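Local coordinates for Udp-n-acetylglucosamine pyrophosphorylase (Trypanosoma brucei, PDB 4BQH), which probably catalyses the transfer of a uridylyl group from UTP to N-acetyl-alpha-D-glucosamine 1-phosphate, yielding UDP-N-acetylglucosamine and diphosphate, at residues Phe129-Pro132 and Lys133-Thr137; His151-Lys154 and Ile155-Arg158; Phe191-Glu194 and Asn195-Gly199; Trp462-Thr465 and Ala466-Ala470; Val522-Gln525 and Leu526-Pro530. All blocks are in the same frame, centred on the assembly; numbering follows the deposited sequence.

How the contacts relate
Each contact is local, within one unbroken run of chain; they follow in series, and none nests in or crosses another. From the N terminus, contact 1 rounds the corner after strand 129-130, contact 2 is a turn of helix 147-166, and contact 3 closes the C-terminal end of helix 185-194. Contacts 1 and 3 touch through Phe-135 and Phe-191, contacts 2 and 3 through Cys-152 and Arg-156 against Phe-198, so these three tie the loop and both helices together. Contacts 4 and 5 lie elsewhere, on helices 448-471 and 519-528, which meet through Leu-463, Leu-467, Val-522, Ile-523 and Leu-526. Contacts 3 and 5 stay about 23 Å apart at their nearest atoms.

Contact 1: Phe129-Pro132 and Lys133-Thr137; sequences FDKP and KGFFT
The ring of Phe-135 folds back on Pro-132 so squarely that the proline CD stands 3.6 Å from its centroid, only 5° off the ring normal. This is a CH-pi contact over the face, and CG of the proline joins it at 3.7 Å from Phe-135 CE1. The backbone makes the same turn: Phe-135 N donates to Pro-132 O over 3.0 Å, coming from above the carbonyl plane, as the short 3-10 turn 133-135 dictates. With CG set beside its own N (chi1 -69°), the phenylalanine brings its ring over the proline, and CB of Lys-131 comes to 4.1 Å from Phe-135 CD2 at an oblique approach. Across the turn, Phe-129 reaches Phe-136: CD2 of the first meets the edge of the second ring at CD1, 3.9 Å away, though Phe-129 has a second conformer, which leaves this detail less certain. Pro-132 and Lys-133 lie at the end of the glycine-rich signature that, in relatives of this family, shapes the nucleotide-binding loop. Lys-133 sends NZ to Val-437 O, while Phe-135 stacks on Phe-191 of helix 185-194. The proline C-H beside the ring nitrogen is somewhat polarised and suits an aromatic face; together with the backbone N-H bond taken from above the carbonyl plane, it probably limits rotation of the Phe-135 ring.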
loop_
_atom_site.group_PDB
_atom_site.type_symbol
_atom_site.label_atom_id
_atom_site.label_comp_id
_atom_site.label_asym_id
_atom_site.label_seq_id
_atom_site.Cartn_x
_atom_site.Cartn_y
_atom_site.Cartn_z
ATOM N N PHE A 129 -4.382 -19.965 0.107
ATOM C CA PHE A 129 -5.594 -19.412 0.711
ATOM C C PHE A 129 -6.422 -18.652 -0.339
ATOM O O PHE A 129 -6.088 -17.503 -0.652
ATOM C CB PHE A 129 -5.176 -18.480 1.862
ATOM C CG PHE A 129 -6.289 -18.106 2.803
ATOM C CD1 PHE A 129 -7.168 -19.062 3.282
ATOM C CD2 PHE A 129 -6.424 -16.797 3.244
ATOM C CE1 PHE A 129 -8.182 -18.714 4.158
ATOM C CE2 PHE A 129 -7.429 -16.445 4.123
ATOM C CZ PHE A 129 -8.307 -17.403 4.581
ATOM N N ASP A 130 -7.478 -19.279 -0.855
ATOM C CA ASP A 130 -8.297 -18.723 -1.943
ATOM C C ASP A 130 -9.349 -17.708 -1.494
ATOM O O ASP A 130 -10.525 -17.785 -1.870
ATOM C CB ASP A 130 -8.926 -19.847 -2.781
ATOM C CG ASP A 130 -7.923 -20.490 -3.748
ATOM O OD1 ASP A 130 -6.791 -20.831 -3.325
ATOM O OD2 ASP A 130 -8.274 -20.655 -4.938
ATOM N N LYS A 131 -8.904 -16.759 -0.684
ATOM C CA LYS A 131 -9.722 -15.649 -0.220
ATOM C C LYS A 131 -8.860 -14.389 -0.400
ATOM O O LYS A 131 -7.690 -14.518 -0.726
ATOM C CB LYS A 131 -10.100 -15.875 1.245
ATOM C CG LYS A 131 -11.257 -16.858 1.399
ATOM C CD LYS A 131 -11.327 -17.444 2.797
ATOM C CE LYS A 131 -12.409 -18.514 2.895
ATOM N NZ LYS A 131 -13.773 -17.913 2.750
ATOM N N PRO A 132 -9.434 -13.183 -0.221
ATOM C CA PRO A 132 -8.586 -11.996 -0.351
ATOM C C PRO A 132 -7.465 -12.029 0.661
ATOM O O PRO A 132 -7.634 -12.544 1.772
ATOM C CB PRO A 132 -9.562 -10.840 -0.065
ATOM C CG PRO A 132 -10.874 -11.391 -0.469
ATOM C CD PRO A 132 -10.839 -12.804 0.028
ATOM N N LYS A 133 -6.312 -11.499 0.285
ATOM C CA LYS A 133 -5.152 -11.564 1.173
ATOM C C LYS A 133 -5.361 -10.925 2.538
ATOM O O LYS A 133 -4.794 -11.397 3.527
ATOM C CB LYS A 133 -3.886 -10.996 0.502
ATOM C CG LYS A 133 -2.640 -11.203 1.368
ATOM C CD LYS A 133 -1.352 -10.855 0.654
ATOM C CE LYS A 133 -0.988 -11.912 -0.392
ATOM N NZ LYS A 133 0.263 -11.508 -1.067
ATOM N N GLY A 134 -6.183 -9.873 2.609
ATOM C CA GLY A 134 -6.466 -9.229 3.890
ATOM C C GLY A 134 -7.131 -10.141 4.915
ATOM O O GLY A 134 -7.089 -9.869 6.116
ATOM N N PHE A 135 -7.743 -11.223 4.441
ATOM C CA PHE A 135 -8.377 -12.205 5.343
ATOM C C PHE A 135 -7.325 -13.084 6.022
ATOM O O PHE A 135 -7.611 -13.748 7.044
ATOM C CB PHE A 135 -9.331 -13.155 4.568
ATOM C CG PHE A 135 -10.594 -12.523 4.024
ATOM C CD1 PHE A 135 -10.633 -11.219 3.552
ATOM C CD2 PHE A 135 -11.747 -13.296 3.901
ATOM C CE1 PHE A 135 -11.791 -10.689 3.016
ATOM C CE2 PHE A 135 -12.913 -12.761 3.377
ATOM C CZ PHE A 135 -12.934 -11.458 2.930
ATOM N N PHE A 136 -6.117 -13.125 5.457
ATOM C CA PHE A 136 -5.083 -14.081 5.892
ATOM C C PHE A 136 -4.663 -13.887 7.347
ATOM O O PHE A 136 -4.430 -12.749 7.795
ATOM C CB PHE A 136 -3.853 -14.004 4.978
ATOM C CG PHE A 136 -2.789 -15.025 5.290
ATOM C CD1 PHE A 136 -2.906 -16.338 4.833
ATOM C CD2 PHE A 136 -1.658 -14.671 6.028
ATOM C CE1 PHE A 136 -1.931 -17.287 5.133
ATOM C CE2 PHE A 136 -0.678 -15.615 6.320
ATOM C CZ PHE A 136 -0.817 -16.921 5.867
ATOM N N THR A 137 -4.558 -15.005 8.069
ATOM C CA THR A 137 -4.126 -15.014 9.475
ATOM C C THR A 137 -2.787 -15.726 9.569
ATOM O O THR A 137 -2.672 -16.907 9.220
ATOM C CB THR A 137 -5.188 -15.701 10.374
ATOM O OG1 THR A 137 -6.409 -14.962 10.273
ATOM C CG2 THR A 137 -4.755 -15.736 11.829
#

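Contact 2: His151-Lys154 and Ile155-Arg158; sequences HCEK and IRRR
Arg-156 climbs along Glu-153, the two side chains lying side by side and pointing the same way. Its CB starts 3.7 Å from both Cys-152 O and Glu-153 O, resting on the carbonyls of the preceding turn. CG, placed beside the backbone N by a chi1 of -75°, comes 3.5 Å from Cys-152 O, and CD is still within 3.7 Å of that oxygen. The chain then bends at chi3 (63°), carrying the guanidinium across to the glutamate, where NH1 lies 3.9 Å from Glu-153 CG. The carboxylate plane stands almost perpendicular to the guanidinium, and OE2 stays 4.5 Å from NH1, well out of the guanidinium plane; the charges are neighbours without forming a salt bridge. NH1 instead hydrogen-bonds Phe-198 O, and Glu-153 OE1 is paired with Lys-145. Underneath runs the regular alpha-helical bonding of helix 147-166, for example Arg-156 N to Cys-152 O at 2.9 Å. Its Ile-155 and Cys-152 pack on Leu-176 of strand 175-180, while Lys-154 donates to Ala-286 O and Arg-158 to Tyr-106 and Asn-287, joining the helix to that strand, to helix 95-110 and to the loop at 286-287. With the aliphatic half of the arginine laid along the Cys-152 carbonyl oxygen and its tip engaged elsewhere, the glutamate probably offers a favourable field at most, and the NH1 bond links the helix to the loop after helix 185-194.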
loop_
_atom_site.group_PDB
_atom_site.type_symbol
_atom_site.label_atom_id
_atom_site.label_comp_id
_atom_site.label_asym_id
_atom_site.label_seq_id
_atom_site.Cartn_x
_atom_site.Cartn_y
_atom_site.Cartn_z
ATOM N N HIS A 151 -4.292 -4.040 10.540
ATOM C CA HIS A 151 -4.301 -2.692 9.942
ATOM C C HIS A 151 -5.246 -1.764 10.650
ATOM O O HIS A 151 -4.869 -0.634 10.972
ATOM C CB HIS A 151 -4.613 -2.706 8.447
ATOM C CG HIS A 151 -3.380 -2.623 7.566
ATOM N ND1 HIS A 151 -2.462 -3.614 7.517
ATOM C CD2 HIS A 151 -2.952 -1.646 6.675
ATOM C CE1 HIS A 151 -1.464 -3.277 6.635
ATOM N NE2 HIS A 151 -1.756 -2.077 6.128
ATOM N N CYS A 152 -6.465 -2.226 10.919
ATOM C CA CYS A 152 -7.475 -1.383 11.562
ATOM C C CYS A 152 -7.114 -1.048 13.007
ATOM O O CYS A 152 -7.386 0.059 13.484
ATOM C CB CYS A 152 -8.856 -2.035 11.484
ATOM S SG CYS A 152 -9.473 -2.196 9.789
ATOM N N GLU A 153 -6.496 -1.997 13.703
ATOM C CA GLU A 153 -6.068 -1.746 15.058
ATOM C C GLU A 153 -4.925 -0.745 15.104
ATOM O O GLU A 153 -4.849 0.066 16.020
ATOM C CB GLU A 153 -5.676 -3.057 15.739
ATOM C CG GLU A 153 -6.897 -3.861 16.109
ATOM C CD GLU A 153 -6.572 -5.157 16.842
ATOM O OE1 GLU A 153 -5.388 -5.441 17.105
ATOM O OE2 GLU A 153 -7.536 -5.887 17.151
ATOM N N LYS A 154 -4.043 -0.761 14.094
ATOM C CA LYS A 154 -3.003 0.260 14.030
ATOM C C LYS A 154 -3.636 1.650 13.870
ATOM O O LYS A 154 -3.210 2.600 14.518
ATOM C CB LYS A 154 -2.013 -0.026 12.891
ATOM C CG LYS A 154 -1.103 -1.229 13.180
ATOM C CD LYS A 154 -0.289 -1.644 11.946
ATOM C CE LYS A 154 0.738 -2.724 12.295
ATOM N NZ LYS A 154 1.484 -3.163 11.059
ATOM N N ILE A 155 -4.681 1.751 13.055
ATOM C CA ILE A 155 -5.349 3.048 12.872
ATOM C C ILE A 155 -5.949 3.482 14.200
ATOM O O ILE A 155 -5.775 4.634 14.620
ATOM C CB ILE A 155 -6.458 2.964 11.818
ATOM C CG1 ILE A 155 -5.818 2.801 10.436
ATOM C CG2 ILE A 155 -7.391 4.190 11.882
ATOM C CD1 ILE A 155 -6.800 2.591 9.312
ATOM N N ARG A 156 -6.660 2.567 14.847
ATOM C CA ARG A 156 -7.278 2.900 16.159
ATOM C C ARG A 156 -6.250 3.395 17.172
ATOM O O ARG A 156 -6.493 4.359 17.924
ATOM C CB ARG A 156 -8.052 1.693 16.703
ATOM C CG ARG A 156 -9.380 1.480 15.978
ATOM C CD ARG A 156 -9.949 0.098 16.202
ATOM N NE ARG A 156 -10.247 -0.063 17.625
ATOM C CZ ARG A 156 -10.356 -1.233 18.234
ATOM N NH1 ARG A 156 -10.242 -2.374 17.548
ATOM N NH2 ARG A 156 -10.589 -1.251 19.536
ATOM N N ARG A 157 -5.106 2.730 17.237
ATOM C CA ARG A 157 -4.054 3.149 18.159
ATOM C C ARG A 157 -3.467 4.534 17.827
ATOM O O ARG A 157 -3.296 5.377 18.721
ATOM C CB ARG A 157 -2.972 2.069 18.275
ATOM C CG ARG A 157 -1.905 2.381 19.297
ATOM C CD ARG A 157 -2.457 2.472 20.715
ATOM N NE ARG A 157 -1.338 2.828 21.573
ATOM C CZ ARG A 157 -1.389 3.649 22.605
ATOM N NH1 ARG A 157 -2.531 4.235 22.952
ATOM N NH2 ARG A 157 -0.277 3.871 23.288
ATOM N N ARG A 158 -3.165 4.764 16.550
ATOM C CA ARG A 158 -2.655 6.067 16.111
ATOM C C ARG A 158 -3.695 7.192 16.435
ATOM O O ARG A 158 -3.333 8.302 16.845
ATOM C CB ARG A 158 -2.300 6.048 14.617
ATOM C CG ARG A 158 -1.019 5.256 14.262
ATOM C CD ARG A 158 0.280 5.890 14.771
ATOM N NE ARG A 158 1.430 5.121 14.274
ATOM C CZ ARG A 158 2.678 5.236 14.709
ATOM N NH1 ARG A 158 2.975 6.074 15.682
ATOM N NH2 ARG A 158 3.654 4.513 14.144
#

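Contact 3: Phe191-Glu194 and Asn195-Gly199; sequences FFEE and NSYFG
A Schellman motif ends helix 185-194, with Ser-196 as its C-prime residue at positive phi. Tyr-197 N reaches back to Phe-192 O over 2.8 Å, and Ser-196 N to Glu-193 O over 3.1 Å. Phe-192 O also takes Asn-195 N, the two donors arriving from opposite faces of its carbonyl plane. The asparagine side chain adds a further bond: ND2 gives a nearly straight one (164°) to Phe-191 O at 2.9 Å, which lies close to the amide plane, and the same nitrogen sits over one face of the Phe-191 ring. Residues 196 to 198 all keep positive phi, a short left-handed turn that brings Phe-198 back against Phe-191 and Phe-192. There its edge points at the face of Phe-192, an edge-to-face pair with planes at 80°, while CZ presses tightly on Phe-191 CE2 at 3.3 Å; the Phe-191 and Phe-198 rings meet obliquely. Glu-193 and Tyr-197 run alongside, and Glu-193 CG lies 3.3 Å from Tyr-197 OH. Phe-148 of helix 147-166 and Phe-207 of strand 205-209 meet Phe-192 edge-to-face and extend the cluster. Several carbonyls that a helix end would leave without partners are thus taken up within the turn, while Phe-191, Phe-192 and Phe-198 pack together against helix 147-166.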
loop_
_atom_site.group_PDB
_atom_site.type_symbol
_atom_site.label_atom_id
_atom_site.label_comp_id
_atom_site.label_asym_id
_atom_site.label_seq_id
_atom_site.Cartn_x
_atom_site.Cartn_y
_atom_site.Cartn_z
ATOM N N PHE A 191 -16.891 -9.484 5.101
ATOM C CA PHE A 191 -15.887 -9.756 6.132
ATOM C C PHE A 191 -15.784 -8.591 7.127
ATOM O O PHE A 191 -15.750 -8.817 8.324
ATOM C CB PHE A 191 -14.540 -10.041 5.445
ATOM C CG PHE A 191 -13.426 -10.456 6.371
ATOM C CD1 PHE A 191 -13.410 -11.722 6.953
ATOM C CD2 PHE A 191 -12.348 -9.593 6.612
ATOM C CE1 PHE A 191 -12.358 -12.116 7.769
ATOM C CE2 PHE A 191 -11.292 -9.980 7.442
ATOM C CZ PHE A 191 -11.296 -11.245 8.021
ATOM N N PHE A 192 -15.724 -7.346 6.635
ATOM C CA PHE A 192 -15.673 -6.188 7.532
ATOM C C PHE A 192 -16.945 -6.117 8.390
ATOM O O PHE A 192 -16.868 -5.922 9.608
ATOM C CB PHE A 192 -15.471 -4.865 6.765
ATOM C CG PHE A 192 -14.016 -4.501 6.544
ATOM C CD1 PHE A 192 -13.249 -5.170 5.593
ATOM C CD2 PHE A 192 -13.414 -3.489 7.293
ATOM C CE1 PHE A 192 -11.900 -4.831 5.392
ATOM C CE2 PHE A 192 -12.078 -3.142 7.096
ATOM C CZ PHE A 192 -11.316 -3.823 6.155
ATOM N N GLU A 193 -18.095 -6.256 7.744
ATOM C CA GLU A 193 -19.395 -6.197 8.449
ATOM C C GLU A 193 -19.517 -7.227 9.586
ATOM O O GLU A 193 -19.923 -6.882 10.710
ATOM C CB GLU A 193 -20.545 -6.345 7.450
ATOM C CG GLU A 193 -20.771 -5.114 6.576
ATOM C CD GLU A 193 -21.655 -5.388 5.364
ATOM O OE1 GLU A 193 -22.334 -6.444 5.324
ATOM O OE2 GLU A 193 -21.681 -4.547 4.442
ATOM N N GLU A 194 -19.150 -8.472 9.285
ATOM C CA GLU A 194 -19.184 -9.592 10.247
ATOM C C GLU A 194 -18.252 -9.370 11.439
ATOM O O GLU A 194 -18.440 -9.942 12.519
ATOM C CB GLU A 194 -18.783 -10.890 9.554
ATOM C CG GLU A 194 -19.808 -11.421 8.561
ATOM C CD GLU A 194 -19.276 -12.554 7.694
ATOM O OE1 GLU A 194 -18.152 -13.055 7.918
ATOM O OE2 GLU A 194 -19.985 -12.952 6.756
ATOM N N ASN A 195 -17.236 -8.544 11.239
ATOM C CA ASN A 195 -16.273 -8.269 12.287
ATOM C C ASN A 195 -16.407 -6.870 12.885
ATOM O O ASN A 195 -15.473 -6.386 13.540
ATOM C CB ASN A 195 -14.863 -8.512 11.750
ATOM C CG ASN A 195 -14.559 -9.986 11.584
ATOM O OD1 ASN A 195 -14.291 -10.674 12.565
ATOM N ND2 ASN A 195 -14.627 -10.486 10.346
ATOM N N SER A 196 -17.564 -6.234 12.658
ATOM C CA SER A 196 -17.864 -4.886 13.163
ATOM C C SER A 196 -16.779 -3.877 12.791
ATOM O O SER A 196 -16.391 -3.045 13.617
ATOM C CB SER A 196 -18.065 -4.901 14.689
ATOM O OG SER A 196 -19.138 -5.773 14.985
ATOM N N TYR A 197 -16.288 -3.981 11.551
ATOM C CA TYR A 197 -15.257 -3.065 11.013
ATOM C C TYR A 197 -14.027 -2.986 11.893
ATOM O O TYR A 197 -13.327 -1.978 11.910
ATOM C CB TYR A 197 -15.845 -1.662 10.712
ATOM C CG TYR A 197 -17.069 -1.718 9.844
ATOM C CD1 TYR A 197 -16.980 -1.708 8.446
ATOM C CD2 TYR A 197 -18.334 -1.820 10.422
ATOM C CE1 TYR A 197 -18.127 -1.799 7.652
ATOM C CE2 TYR A 197 -19.469 -1.909 9.648
ATOM C CZ TYR A 197 -19.370 -1.903 8.275
ATOM O OH TYR A 197 -20.536 -1.967 7.545
ATOM N N PHE A 198 -13.762 -4.072 12.621
ATOM C CA PHE A 198 -12.566 -4.214 13.478
ATOM C C PHE A 198 -12.400 -3.061 14.460
ATOM O O PHE A 198 -11.285 -2.686 14.825
ATOM C CB PHE A 198 -11.302 -4.450 12.629
ATOM C CG PHE A 198 -11.449 -5.598 11.653
ATOM C CD1 PHE A 198 -11.416 -6.921 12.100
ATOM C CD2 PHE A 198 -11.670 -5.356 10.297
ATOM C CE1 PHE A 198 -11.574 -7.976 11.197
ATOM C CE2 PHE A 198 -11.823 -6.409 9.390
ATOM C CZ PHE A 198 -11.773 -7.717 9.851
ATOM N N GLY A 199 -13.530 -2.543 14.915
ATOM C CA GLY A 199 -13.533 -1.475 15.913
ATOM C C GLY A 199 -13.584 -0.065 15.339
ATOM O O GLY A 199 -13.733 0.897 16.092
HETATM O O HOH W 1 -17.682 -8.529 15.418
#

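Contact 4: Trp462-Thr465 and Ala466-Ala470; sequences WLIT and ALETA
Over one face of the Glu-468 carboxylate lies CG2 of Ile-464, 4.0 Å from CD, the two side chains running alongside each other one turn apart on helix 448-471. OE2 of that carboxylate makes a salt bridge to Arg-496 of helix 485-497. The indole of Trp-462 packs on Ile-504 and Leu-515 and meets the ring of His-459. On the buried side Leu-463 CG and Leu-467 CD1 meet at 4.2 Å. Leu-463 has its CG anti to N (chi1 -178°), which brings the end of the side chain nearer to Leu-467, and the two leucines together form the seam that meets helices 485-497 and 519-528. Regular i to i+4 bonds run through the turn, for example Leu-467 N to Leu-463 O at 2.9 Å. Thr-465 O takes two donors from opposite faces of its carbonyl plane, Thr-469 N and, over 3.0 Å, the hydroxyl Thr-469 OG1.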
loop_
_atom_site.group_PDB
_atom_site.type_symbol
_atom_site.label_atom_id
_atom_site.label_comp_id
_atom_site.label_asym_id
_atom_site.label_seq_id
_atom_site.Cartn_x
_atom_site.Cartn_y
_atom_site.Cartn_z
ATOM N N TRP A 462 11.417 -3.281 21.327
ATOM C CA TRP A 462 10.649 -2.271 22.046
ATOM C C TRP A 462 10.585 -2.593 23.511
ATOM O O TRP A 462 10.716 -1.702 24.368
ATOM C CB TRP A 462 9.222 -2.180 21.559
ATOM C CG TRP A 462 9.034 -1.698 20.168
ATOM C CD1 TRP A 462 9.959 -1.066 19.338
ATOM C CD2 TRP A 462 7.790 -1.716 19.425
ATOM N NE1 TRP A 462 9.381 -0.765 18.123
ATOM C CE2 TRP A 462 8.077 -1.110 18.124
ATOM C CE3 TRP A 462 6.498 -2.169 19.695
ATOM C CZ2 TRP A 462 7.103 -0.977 17.155
ATOM C CZ3 TRP A 462 5.526 -2.045 18.703
ATOM C CH2 TRP A 462 5.833 -1.469 17.451
ATOM N N LEU A 463 10.368 -3.872 23.810
ATOM C CA LEU A 463 10.222 -4.292 25.208
ATOM C C LEU A 463 11.535 -4.152 25.983
ATOM O O LEU A 463 11.527 -3.668 27.126
ATOM C CB LEU A 463 9.690 -5.729 25.269
ATOM C CG LEU A 463 9.460 -6.262 26.688
ATOM C CD1 LEU A 463 8.534 -5.330 27.466
ATOM C CD2 LEU A 463 8.882 -7.675 26.612
ATOM N N ILE A 464 12.655 -4.541 25.360
ATOM C CA ILE A 464 13.993 -4.378 25.977
ATOM C C ILE A 464 14.264 -2.902 26.270
ATOM O O ILE A 464 14.685 -2.555 27.372
ATOM C CB ILE A 464 15.122 -5.014 25.145
ATOM C CG1 ILE A 464 14.985 -6.526 25.197
ATOM C CG2 ILE A 464 16.519 -4.639 25.675
ATOM C CD1 ILE A 464 15.854 -7.262 24.211
ATOM N N THR A 465 13.938 -2.032 25.318
ATOM C CA THR A 465 14.035 -0.584 25.546
ATOM C C THR A 465 13.178 -0.097 26.714
ATOM O O THR A 465 13.639 0.707 27.548
ATOM C CB THR A 465 13.657 0.202 24.268
ATOM O OG1 THR A 465 14.582 -0.143 23.233
ATOM C CG2 THR A 465 13.709 1.710 24.526
ATOM N N ALA A 466 11.932 -0.570 26.787
ATOM C CA ALA A 466 11.052 -0.178 27.891
ATOM C C ALA A 466 11.615 -0.656 29.240
ATOM O O ALA A 466 11.579 0.079 30.234
ATOM C CB ALA A 466 9.649 -0.708 27.680
ATOM N N LEU A 467 12.155 -1.877 29.255
ATOM C CA LEU A 467 12.747 -2.435 30.472
ATOM C C LEU A 467 13.979 -1.660 30.925
ATOM O O LEU A 467 14.160 -1.410 32.128
ATOM C CB LEU A 467 13.082 -3.916 30.271
ATOM C CG LEU A 467 11.881 -4.860 30.396
ATOM C CD1 LEU A 467 12.201 -6.275 29.912
ATOM C CD2 LEU A 467 11.371 -4.865 31.834
ATOM N N GLU A 468 14.812 -1.263 29.966
ATOM C CA GLU A 468 16.027 -0.508 30.256
ATOM C C GLU A 468 15.738 0.907 30.760
ATOM O O GLU A 468 16.482 1.426 31.600
ATOM C CB GLU A 468 16.961 -0.460 29.049
ATOM C CG GLU A 468 17.761 -1.737 28.843
ATOM C CD GLU A 468 18.523 -1.755 27.534
ATOM O OE1 GLU A 468 18.078 -1.092 26.566
ATOM O OE2 GLU A 468 19.567 -2.437 27.467
ATOM N N THR A 469 14.667 1.520 30.257
ATOM C CA THR A 469 14.248 2.826 30.760
ATOM C C THR A 469 13.816 2.723 32.221
ATOM O O THR A 469 14.206 3.562 33.042
ATOM C CB THR A 469 13.137 3.463 29.906
ATOM O OG1 THR A 469 13.599 3.570 28.558
ATOM C CG2 THR A 469 12.807 4.874 30.420
ATOM N N ALA A 470 13.028 1.691 32.534
ATOM C CA ALA A 470 12.601 1.426 33.908
ATOM C C ALA A 470 13.787 1.120 34.826
ATOM O O ALA A 470 13.788 1.531 35.996
ATOM C CB ALA A 470 11.575 0.310 33.945
#

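Contact 5: Val522-Gln525 and Leu526-Pro530; sequences VIHQ and LLRNP
Leu-526 lies alongside Val-522, its CD1 3.8 Å from Val-522 CG1 and both side chains pointing the same way; CG also rests 3.4 Å from Val-522 O, the acceptor of Leu-526 N. Leu-527 repeats this one residue on, CD1 meeting Ile-523 CG2 at 3.7 Å. The first of these pairs faces Leu-463 and Leu-467 of helix 448-471, while Leu-527 turns to Glu-487 and Glu-490 of helix 485-497. Helix 519-528 is the helical crossing of a beta-alpha-beta unit between strands 501-504 and 533-536, and Val-522 also touches Ile-534 and Ile-536 of the second strand. Next, Arg-528 puts CG squarely over the face of the His-524 imidazole, 3.9 Å from its centroid and 9° off the ring normal. The histidine reaches that place with its CG anti to N (chi1 -173°), and Arg-528 N keeps a more bent bond to His-524 O (137°). Asn-529, the first residue to leave helical angles, still gives its N-H to Gln-525 O at 2.9 Å. Pro-530 has no N-H to offer, so its N lies 3.0 Å from Gln-525 O without a bond, and Pro-530 CD lies 3.6 Å from the same Gln-525 O.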
loop_
_atom_site.group_PDB
_atom_site.type_symbol
_atom_site.label_atom_id
_atom_site.label_comp_id
_atom_site.label_asym_id
_atom_site.label_seq_id
_atom_site.Cartn_x
_atom_site.Cartn_y
_atom_site.Cartn_z
ATOM N N VAL A 522 5.138 -8.375 32.819
ATOM C CA VAL A 522 6.302 -8.840 32.039
ATOM C C VAL A 522 7.451 -9.245 32.952
ATOM O O VAL A 522 8.011 -10.353 32.829
ATOM C CB VAL A 522 6.779 -7.729 31.068
ATOM C CG1 VAL A 522 8.142 -8.075 30.443
ATOM C CG2 VAL A 522 5.704 -7.481 30.022
ATOM N N ILE A 523 7.794 -8.370 33.892
ATOM C CA ILE A 523 8.863 -8.650 34.830
ATOM C C ILE A 523 8.583 -9.915 35.667
ATOM O O ILE A 523 9.484 -10.731 35.842
ATOM C CB ILE A 523 9.186 -7.425 35.720
ATOM C CG1 ILE A 523 9.923 -6.389 34.872
ATOM C CG2 ILE A 523 10.041 -7.814 36.922
ATOM C CD1 ILE A 523 10.105 -5.051 35.555
ATOM N N HIS A 524 7.341 -10.071 36.121
ATOM C CA HIS A 524 6.922 -11.250 36.906
ATOM C C HIS A 524 7.159 -12.502 36.082
ATOM O O HIS A 524 7.752 -13.464 36.564
ATOM C CB HIS A 524 5.458 -11.114 37.286
ATOM C CG HIS A 524 4.960 -12.178 38.242
ATOM N ND1 HIS A 524 4.286 -13.273 37.829
ATOM C CD2 HIS A 524 5.048 -12.270 39.624
ATOM C CE1 HIS A 524 3.968 -14.029 38.898
ATOM N NE2 HIS A 524 4.447 -13.421 39.991
ATOM N N GLN A 525 6.730 -12.497 34.823
ATOM C CA GLN A 525 6.938 -13.667 33.938
ATOM C C GLN A 525 8.399 -13.988 33.737
ATOM O O GLN A 525 8.779 -15.161 33.776
ATOM C CB GLN A 525 6.361 -13.405 32.556
ATOM C CG GLN A 525 4.852 -13.387 32.506
ATOM C CD GLN A 525 4.361 -12.943 31.144
ATOM O OE1 GLN A 525 4.335 -11.739 30.838
ATOM N NE2 GLN A 525 3.982 -13.909 30.317
ATOM N N LEU A 526 9.205 -12.955 33.476
ATOM C CA LEU A 526 10.624 -13.124 33.188
ATOM C C LEU A 526 11.390 -13.688 34.375
ATOM O O LEU A 526 12.274 -14.541 34.197
ATOM C CB LEU A 526 11.278 -11.837 32.676
ATOM C CG LEU A 526 10.811 -11.381 31.292
ATOM C CD1 LEU A 526 11.395 -10.004 31.014
ATOM C CD2 LEU A 526 11.218 -12.367 30.199
ATOM N N LEU A 527 11.037 -13.231 35.577
ATOM C CA LEU A 527 11.744 -13.708 36.760
ATOM C C LEU A 527 11.219 -15.028 37.319
ATOM O O LEU A 527 11.963 -15.718 38.018
ATOM C CB LEU A 527 11.816 -12.636 37.865
ATOM C CG LEU A 527 12.311 -11.233 37.501
ATOM C CD1 LEU A 527 12.149 -10.280 38.681
ATOM C CD2 LEU A 527 13.744 -11.231 37.004
ATOM N N ARG A 528 9.969 -15.383 37.030
ATOM C CA ARG A 528 9.357 -16.596 37.598
ATOM C C ARG A 528 9.368 -17.799 36.645
ATOM O O ARG A 528 9.718 -18.907 37.050
ATOM C CB ARG A 528 7.920 -16.336 38.042
ATOM C CG ARG A 528 7.721 -15.233 39.083
ATOM C CD ARG A 528 8.666 -15.374 40.267
ATOM N NE ARG A 528 8.442 -16.638 40.990
ATOM C CZ ARG A 528 9.122 -17.029 42.073
ATOM N NH1 ARG A 528 10.077 -16.251 42.588
ATOM N NH2 ARG A 528 8.844 -18.212 42.639
ATOM N N ASN A 529 8.968 -17.576 35.385
ATOM C CA ASN A 529 8.814 -18.643 34.416
ATOM C C ASN A 529 8.627 -18.071 33.008
ATOM O O ASN A 529 7.499 -18.032 32.514
ATOM C CB ASN A 529 7.591 -19.500 34.761
ATOM C CG ASN A 529 7.434 -20.713 33.855
ATOM O OD1 ASN A 529 8.384 -21.177 33.235
ATOM N ND2 ASN A 529 6.240 -21.254 33.822
ATOM N N PRO A 530 9.720 -17.660 32.368
ATOM C CA PRO A 530 9.579 -16.956 31.073
ATOM C C PRO A 530 9.089 -17.860 29.914
ATOM O O PRO A 530 9.685 -18.927 29.678
ATOM C CB PRO A 530 10.991 -16.425 30.808
ATOM C CG PRO A 530 11.907 -17.290 31.601
ATOM C CD PRO A 530 11.127 -17.741 32.812
#